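Local coordinates for fat acid-binding protein (Eubacterium ventriosum, PDB 3NYI) that binds a fatty acid, seen here as stearic acid, and belongs to the DegV family, whose members are probably lipid-binding proteins, at residues T93-G98 against D201-L206; I237-Y242 against E267-I272. All coordinates share one frame; numbering follows the deposited sequence.

Interaction 1: residues T93-G98 against D201-L206; sequences TTLFSG and DGDIGL. With STE (stearic acid), chain C.
Phe96 reaches from the loop 93-98 to the start of strand 203-210, and its ring lies between protein and bound stearic acid. CG stands anti to the carbonyl carbon (chi1 -68°), which carries the ring across to the strand. CB meets the lipid at C5, and CD2 and CE2 continue along the chain, CE2 lying 3.7 Å from C11 of the stearic acid. CE1 comes 3.6 Å from Asp203 OD1, a carboxylate oxygen near the ring plane, with the two planes 75° apart. At the tip, CZ packs against Ile204 CG2 at 4.0 Å, and that methyl also touches the lipid. Thr93 CG2 and Gly202 O lie over the ring face turned from the lipid. Over that same face, Thr93 OG1 donates to Gly202 O over 2.8 Å, in the carbonyl plane on a lone pair, and accepts from Leu95 N at 3.1 Å, forming an ST turn. At Gly202's backbone angles a CB would jam against the preceding carbonyl O, which calls for glycine. Beyond Phe96, Ser97 OG donates to stearic acid O1 at 2.6 Å, and Thr65 also bonds the lipid. Polar bonding at the carboxyl end and apolar packing along the tail thus match a fatty acid's two chemical halves.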
loop_
_atom_site.group_PDB
_atom_site.type_symbol
_atom_site.label_atom_id
_atom_site.label_comp_id
_atom_site.label_asym_id
_atom_site.label_seq_id
_atom_site.Cartn_x
_atom_site.Cartn_y
_atom_site.Cartn_z
ATOM N N THR A 93 -0.852 2.164 -7.105
ATOM C CA THR A 93 -1.681 2.014 -8.309
ATOM C C THR A 93 -1.956 3.333 -9.038
ATOM O O THR A 93 -2.276 4.345 -8.419
ATOM C CB THR A 93 -3.036 1.330 -8.006
ATOM O OG1 THR A 93 -3.852 1.347 -9.184
ATOM C CG2 THR A 93 -3.767 2.044 -6.883
ATOM N N THR A 94 -1.835 3.310 -10.365
ATOM C CA THR A 94 -2.075 4.500 -11.176
ATOM C C THR A 94 -3.511 4.963 -11.070
ATOM O O THR A 94 -3.821 6.096 -11.415
ATOM C CB THR A 94 -1.820 4.239 -12.671
ATOM O OG1 THR A 94 -2.492 3.032 -13.052
ATOM C CG2 THR A 94 -0.356 4.095 -12.941
ATOM N N LEU A 95 -4.398 4.074 -10.632
ATOM C CA LEU A 95 -5.807 4.449 -10.462
ATOM C C LEU A 95 -6.063 5.327 -9.234
ATOM O O LEU A 95 -7.143 5.903 -9.130
ATOM C CB LEU A 95 -6.722 3.200 -10.449
ATOM C CG LEU A 95 -6.674 2.395 -11.754
ATOM C CD1 LEU A 95 -7.509 1.096 -11.677
ATOM C CD2 LEU A 95 -7.131 3.257 -12.920
ATOM N N PHE A 96 -5.097 5.423 -8.306
ATOM C CA PHE A 96 -5.248 6.287 -7.128
ATOM C C PHE A 96 -4.423 7.573 -7.237
ATOM O O PHE A 96 -4.717 8.551 -6.567
ATOM C CB PHE A 96 -4.789 5.612 -5.822
ATOM C CG PHE A 96 -5.656 4.460 -5.365
ATOM C CD1 PHE A 96 -6.892 4.222 -5.941
ATOM C CD2 PHE A 96 -5.239 3.650 -4.309
ATOM C CE1 PHE A 96 -7.685 3.147 -5.508
ATOM C CE2 PHE A 96 -6.023 2.592 -3.872
ATOM C CZ PHE A 96 -7.246 2.343 -4.476
ATOM N N SER A 97 -3.343 7.544 -8.010
ATOM C CA SER A 97 -2.359 8.622 -7.912
ATOM C C SER A 97 -1.562 8.754 -9.187
ATOM O O SER A 97 -1.361 7.778 -9.895
ATOM C CB SER A 97 -1.392 8.325 -6.753
ATOM O OG SER A 97 -0.342 9.265 -6.696
ATOM N N GLY A 98 -1.081 9.960 -9.463
ATOM C CA GLY A 98 -0.174 10.153 -10.575
ATOM C C GLY A 98 1.283 9.880 -10.218
ATOM O O GLY A 98 2.182 10.203 -10.990
ATOM N N ASP A 201 -7.067 -5.773 -8.568
ATOM C CA ASP A 201 -6.923 -5.303 -9.934
ATOM C C ASP A 201 -6.668 -3.788 -9.979
ATOM O O ASP A 201 -7.084 -3.116 -10.923
ATOM C CB ASP A 201 -8.192 -5.614 -10.724
ATOM C CG ASP A 201 -7.900 -6.262 -12.041
ATOM O OD1 ASP A 201 -7.937 -5.553 -13.067
ATOM O OD2 ASP A 201 -7.620 -7.481 -12.046
ATOM N N GLY A 202 -6.026 -3.249 -8.946
ATOM C CA GLY A 202 -5.631 -1.842 -8.964
ATOM C C GLY A 202 -6.616 -0.821 -8.429
ATOM O O GLY A 202 -6.317 0.390 -8.415
ATOM N N ASP A 203 -7.775 -1.280 -7.957
ATOM C CA ASP A 203 -8.814 -0.363 -7.509
ATOM C C ASP A 203 -9.623 -0.957 -6.342
ATOM O O ASP A 203 -9.446 -2.126 -5.994
ATOM C CB ASP A 203 -9.744 -0.054 -8.693
ATOM C CG ASP A 203 -10.440 1.305 -8.573
ATOM O OD1 ASP A 203 -10.440 1.907 -7.477
ATOM O OD2 ASP A 203 -10.991 1.775 -9.594
ATOM N N ILE A 204 -10.538 -0.171 -5.770
ATOM C CA ILE A 204 -11.408 -0.668 -4.689
ATOM C C ILE A 204 -12.852 -0.923 -5.114
ATOM O O ILE A 204 -13.385 -0.255 -6.000
ATOM C CB ILE A 204 -11.388 0.247 -3.448
ATOM C CG1 ILE A 204 -11.569 1.716 -3.847
ATOM C CG2 ILE A 204 -10.045 0.094 -2.696
ATOM C CD1 ILE A 204 -11.602 2.667 -2.635
ATOM N N GLY A 205 -13.474 -1.901 -4.463
ATOM C CA GLY A 205 -14.860 -2.249 -4.708
ATOM C C GLY A 205 -15.514 -2.678 -3.408
ATOM O O GLY A 205 -14.834 -2.912 -2.407
ATOM N N LEU A 206 -16.840 -2.782 -3.416
ATOM C CA LEU A 206 -17.576 -3.071 -2.193
ATOM C C LEU A 206 -17.671 -4.577 -1.968
ATOM O O LEU A 206 -18.080 -5.312 -2.864
ATOM C CB LEU A 206 -18.976 -2.451 -2.271
ATOM C CG LEU A 206 -19.802 -2.418 -0.981
ATOM C CD1 LEU A 206 -19.136 -1.559 0.093
ATOM C CD2 LEU A 206 -21.212 -1.912 -1.275
HETATM C C1 STE C . -1.830 11.441 -4.321
HETATM O O1 STE C . -1.417 11.332 -5.435
HETATM O O2 STE C . -2.260 12.496 -3.956
HETATM C C2 STE C . -2.016 10.178 -3.449
HETATM C C3 STE C . -3.491 9.706 -3.481
HETATM C C4 STE C . -3.686 8.510 -2.517
HETATM C C5 STE C . -5.076 7.859 -2.707
HETATM C C6 STE C . -5.261 6.707 -1.693
HETATM C C7 STE C . -6.684 6.100 -1.790
HETATM C C8 STE C . -6.748 4.857 -0.865
HETATM C C9 STE C . -8.153 4.213 -0.892
HETATM C C10 STE C . -8.180 3.033 0.118
HETATM C C11 STE C . -7.448 1.842 -0.504
HETATM C C12 STE C . -6.367 1.189 0.388
HETATM C C13 STE C . -6.556 1.395 1.900
HETATM C C14 STE C . -6.342 0.009 2.565
HETATM C C15 STE C . -6.111 0.150 4.088
HETATM C C16 STE C . -6.278 -1.244 4.742
HETATM C C17 STE C . -4.933 -2.002 4.705
HETATM C C18 STE C . -5.024 -3.324 5.503
#

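Interaction 2: residues I237-Y242 against E267-I272; sequences IVSVGY and ETNVAI. With STE (stearic acid), chain C.
Backbone hydrogen bonds join Val240 and Tyr242 to the segment 267-272. Val270 N donates to Val240 O at 2.9 Å. Tyr242 N reaches Val270 O at 3.2 Å, and Ile272 N reaches Tyr242 O at 2.8 Å. A side chain extends the ladder, since Asn269 OD1 accepts from Val240 N over 2.9 Å; the bond is nearly straight, 169° at the hydrogen, though the donor stands 42° out of the carbonyl plane. Ser239 OG and Thr268 OG1 lie 2.7 Å apart, and Ser239 OG also bonds Asp265 O. The parallel bridges Gly241-Val270 and Tyr242-Ala271 close a beta-alpha-beta unit through helix 246-260, with strand 270-271 at the sheet edge within this chain. Among apolar contacts, Ala271 CA lies over the Tyr242 ring face in a CH-pi contact, 4.0 Å from the centroid. CG between backbone N and carbonyl carbon (chi1 55°) folds the ring back over that neighbour. With an alanine at Tyr242 the ring would be gone, and Ala271 CA and CB, with Val270 O, would probably lose the face that covers them. Ile272 CD1 packs on Gly241 C and lies 3.6 Å from stearic acid C17, while Gly241 CA lies 3.8 Å from C18, where a CB would clash.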
loop_
_atom_site.group_PDB
_atom_site.type_symbol
_atom_site.label_atom_id
_atom_site.label_comp_id
_atom_site.label_asym_id
_atom_site.label_seq_id
_atom_site.Cartn_x
_atom_site.Cartn_y
_atom_site.Cartn_z
ATOM N N ILE A 237 0.900 -15.519 1.139
ATOM C CA ILE A 237 1.444 -14.770 2.269
ATOM C C ILE A 237 0.340 -13.864 2.809
ATOM O O ILE A 237 -0.402 -13.279 2.039
ATOM C CB ILE A 237 2.599 -13.856 1.791
ATOM C CG1 ILE A 237 3.760 -14.706 1.271
ATOM C CG2 ILE A 237 3.052 -12.913 2.913
ATOM C CD1 ILE A 237 4.335 -15.660 2.319
ATOM N N VAL A 238 0.221 -13.739 4.125
ATOM C CA VAL A 238 -0.831 -12.909 4.699
ATOM C C VAL A 238 -0.239 -11.916 5.713
ATOM O O VAL A 238 0.563 -12.303 6.569
ATOM C CB VAL A 238 -1.910 -13.776 5.372
ATOM C CG1 VAL A 238 -3.043 -12.922 5.884
ATOM C CG2 VAL A 238 -2.432 -14.826 4.398
ATOM N N SER A 239 -0.590 -10.637 5.583
ATOM C CA SER A 239 -0.148 -9.615 6.547
ATOM C C SER A 239 -1.294 -8.685 6.903
ATOM O O SER A 239 -2.281 -8.599 6.165
ATOM C CB SER A 239 1.024 -8.789 6.011
ATOM O OG SER A 239 2.183 -9.590 5.838
ATOM N N VAL A 240 -1.152 -7.980 8.025
ATOM C CA VAL A 240 -2.207 -7.100 8.530
ATOM C C VAL A 240 -1.779 -5.625 8.487
ATOM O O VAL A 240 -0.595 -5.308 8.657
ATOM C CB VAL A 240 -2.618 -7.489 9.987
ATOM C CG1 VAL A 240 -3.341 -6.352 10.677
ATOM C CG2 VAL A 240 -3.482 -8.769 9.990
ATOM N N GLY A 241 -2.747 -4.737 8.252
ATOM C CA GLY A 241 -2.537 -3.294 8.387
ATOM C C GLY A 241 -3.498 -2.695 9.408
ATOM O O GLY A 241 -4.675 -3.072 9.473
ATOM N N TYR A 242 -3.005 -1.756 10.209
ATOM C CA TYR A 242 -3.828 -1.125 11.236
ATOM C C TYR A 242 -3.654 0.389 11.221
ATOM O O TYR A 242 -2.648 0.905 10.729
ATOM C CB TYR A 242 -3.486 -1.671 12.625
ATOM C CG TYR A 242 -2.024 -1.544 12.982
ATOM C CD1 TYR A 242 -1.521 -0.371 13.537
ATOM C CD2 TYR A 242 -1.142 -2.591 12.748
ATOM C CE1 TYR A 242 -0.184 -0.249 13.858
ATOM C CE2 TYR A 242 0.199 -2.478 13.062
ATOM C CZ TYR A 242 0.672 -1.306 13.615
ATOM O OH TYR A 242 2.007 -1.192 13.932
ATOM N N GLU A 267 6.956 -9.469 8.784
ATOM C CA GLU A 267 7.818 -8.477 8.150
ATOM C C GLU A 267 7.010 -7.462 7.349
ATOM O O GLU A 267 7.392 -6.292 7.250
ATOM C CB GLU A 267 8.851 -9.142 7.235
ATOM C CG GLU A 267 10.166 -9.481 7.904
ATOM C CD GLU A 267 11.314 -9.574 6.902
ATOM O OE1 GLU A 267 12.302 -8.827 7.063
ATOM O OE2 GLU A 267 11.220 -10.382 5.949
ATOM N N THR A 268 5.891 -7.915 6.788
ATOM C CA THR A 268 5.070 -7.063 5.921
ATOM C C THR A 268 3.746 -6.617 6.539
ATOM O O THR A 268 2.887 -6.079 5.846
ATOM C CB THR A 268 4.829 -7.706 4.540
ATOM O OG1 THR A 268 4.551 -9.108 4.697
ATOM C CG2 THR A 268 6.082 -7.536 3.660
ATOM N N ASN A 269 3.577 -6.838 7.838
ATOM C CA ASN A 269 2.521 -6.154 8.568
ATOM C C ASN A 269 2.844 -4.664 8.467
ATOM O O ASN A 269 4.009 -4.295 8.440
ATOM C CB ASN A 269 2.519 -6.557 10.050
ATOM C CG ASN A 269 1.962 -7.950 10.276
ATOM O OD1 ASN A 269 1.359 -8.538 9.376
ATOM N ND2 ASN A 269 2.157 -8.485 11.485
ATOM N N VAL A 270 1.835 -3.811 8.401
ATOM C CA VAL A 270 2.119 -2.378 8.309
ATOM C C VAL A 270 1.276 -1.539 9.248
ATOM O O VAL A 270 0.112 -1.846 9.508
ATOM C CB VAL A 270 1.919 -1.845 6.878
ATOM C CG1 VAL A 270 2.938 -2.472 5.925
ATOM C CG2 VAL A 270 0.468 -2.077 6.403
ATOM N N ALA A 271 1.875 -0.465 9.751
ATOM C CA ALA A 271 1.104 0.609 10.338
ATOM C C ALA A 271 0.676 1.449 9.141
ATOM O O ALA A 271 1.509 2.094 8.495
ATOM C CB ALA A 271 1.970 1.429 11.292
ATOM N N ILE A 272 -0.610 1.414 8.822
ATOM C CA ILE A 272 -1.095 2.040 7.593
ATOM C C ILE A 272 -0.651 3.503 7.586
ATOM O O ILE A 272 -0.811 4.219 8.582
ATOM C CB ILE A 272 -2.599 1.909 7.482
ATOM C CG1 ILE A 272 -2.968 0.419 7.368
ATOM C CG2 ILE A 272 -3.124 2.682 6.277
ATOM C CD1 ILE A 272 -4.441 0.162 7.565
HETATM C C1 STE C . -1.830 11.441 -4.321
HETATM O O1 STE C . -1.417 11.332 -5.435
HETATM O O2 STE C . -2.260 12.496 -3.956
HETATM C C2 STE C . -2.016 10.178 -3.449
HETATM C C3 STE C . -3.491 9.706 -3.481
HETATM C C4 STE C . -3.686 8.510 -2.517
HETATM C C5 STE C . -5.076 7.859 -2.707
HETATM C C6 STE C . -5.261 6.707 -1.693
HETATM C C7 STE C . -6.684 6.100 -1.790
HETATM C C8 STE C . -6.748 4.857 -0.865
HETATM C C9 STE C . -8.153 4.213 -0.892
HETATM C C10 STE C . -8.180 3.033 0.118
HETATM C C11 STE C . -7.448 1.842 -0.504
HETATM C C12 STE C . -6.367 1.189 0.388
HETATM C C13 STE C . -6.556 1.395 1.900
HETATM C C14 STE C . -6.342 0.009 2.565
HETATM C C15 STE C . -6.111 0.150 4.088
HETATM C C16 STE C . -6.278 -1.244 4.742
HETATM C C17 STE C . -4.933 -2.002 4.705
HETATM C C18 STE C . -5.024 -3.324 5.503
#

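In the fold
Both contacts touch the same stearic acid and reach the same mixed sheet, yet they lie on opposite sides of the chain's centre, with nearest atoms about 11 Å apart. Interaction 1 is partly buried and joins a loop following strand 87-91, which belongs to the other sheet, to strand 203-210. Interaction 2 is buried and pairs two strands within one sheet. That sheet's outermost strands within the chain, 203-210 and 270-271, belong to different contacts: the lipid meets Ile204 on the first and, at its methyl end, Gly241 and Ile272 near the opposite edge. The chemistry follows place: loop-to-strand packing relies on side chains and one hydroxyl bond, whereas neighbouring strands rely chiefly on main-chain bonding. Interaction 1 includes the lipid's carboxyl end.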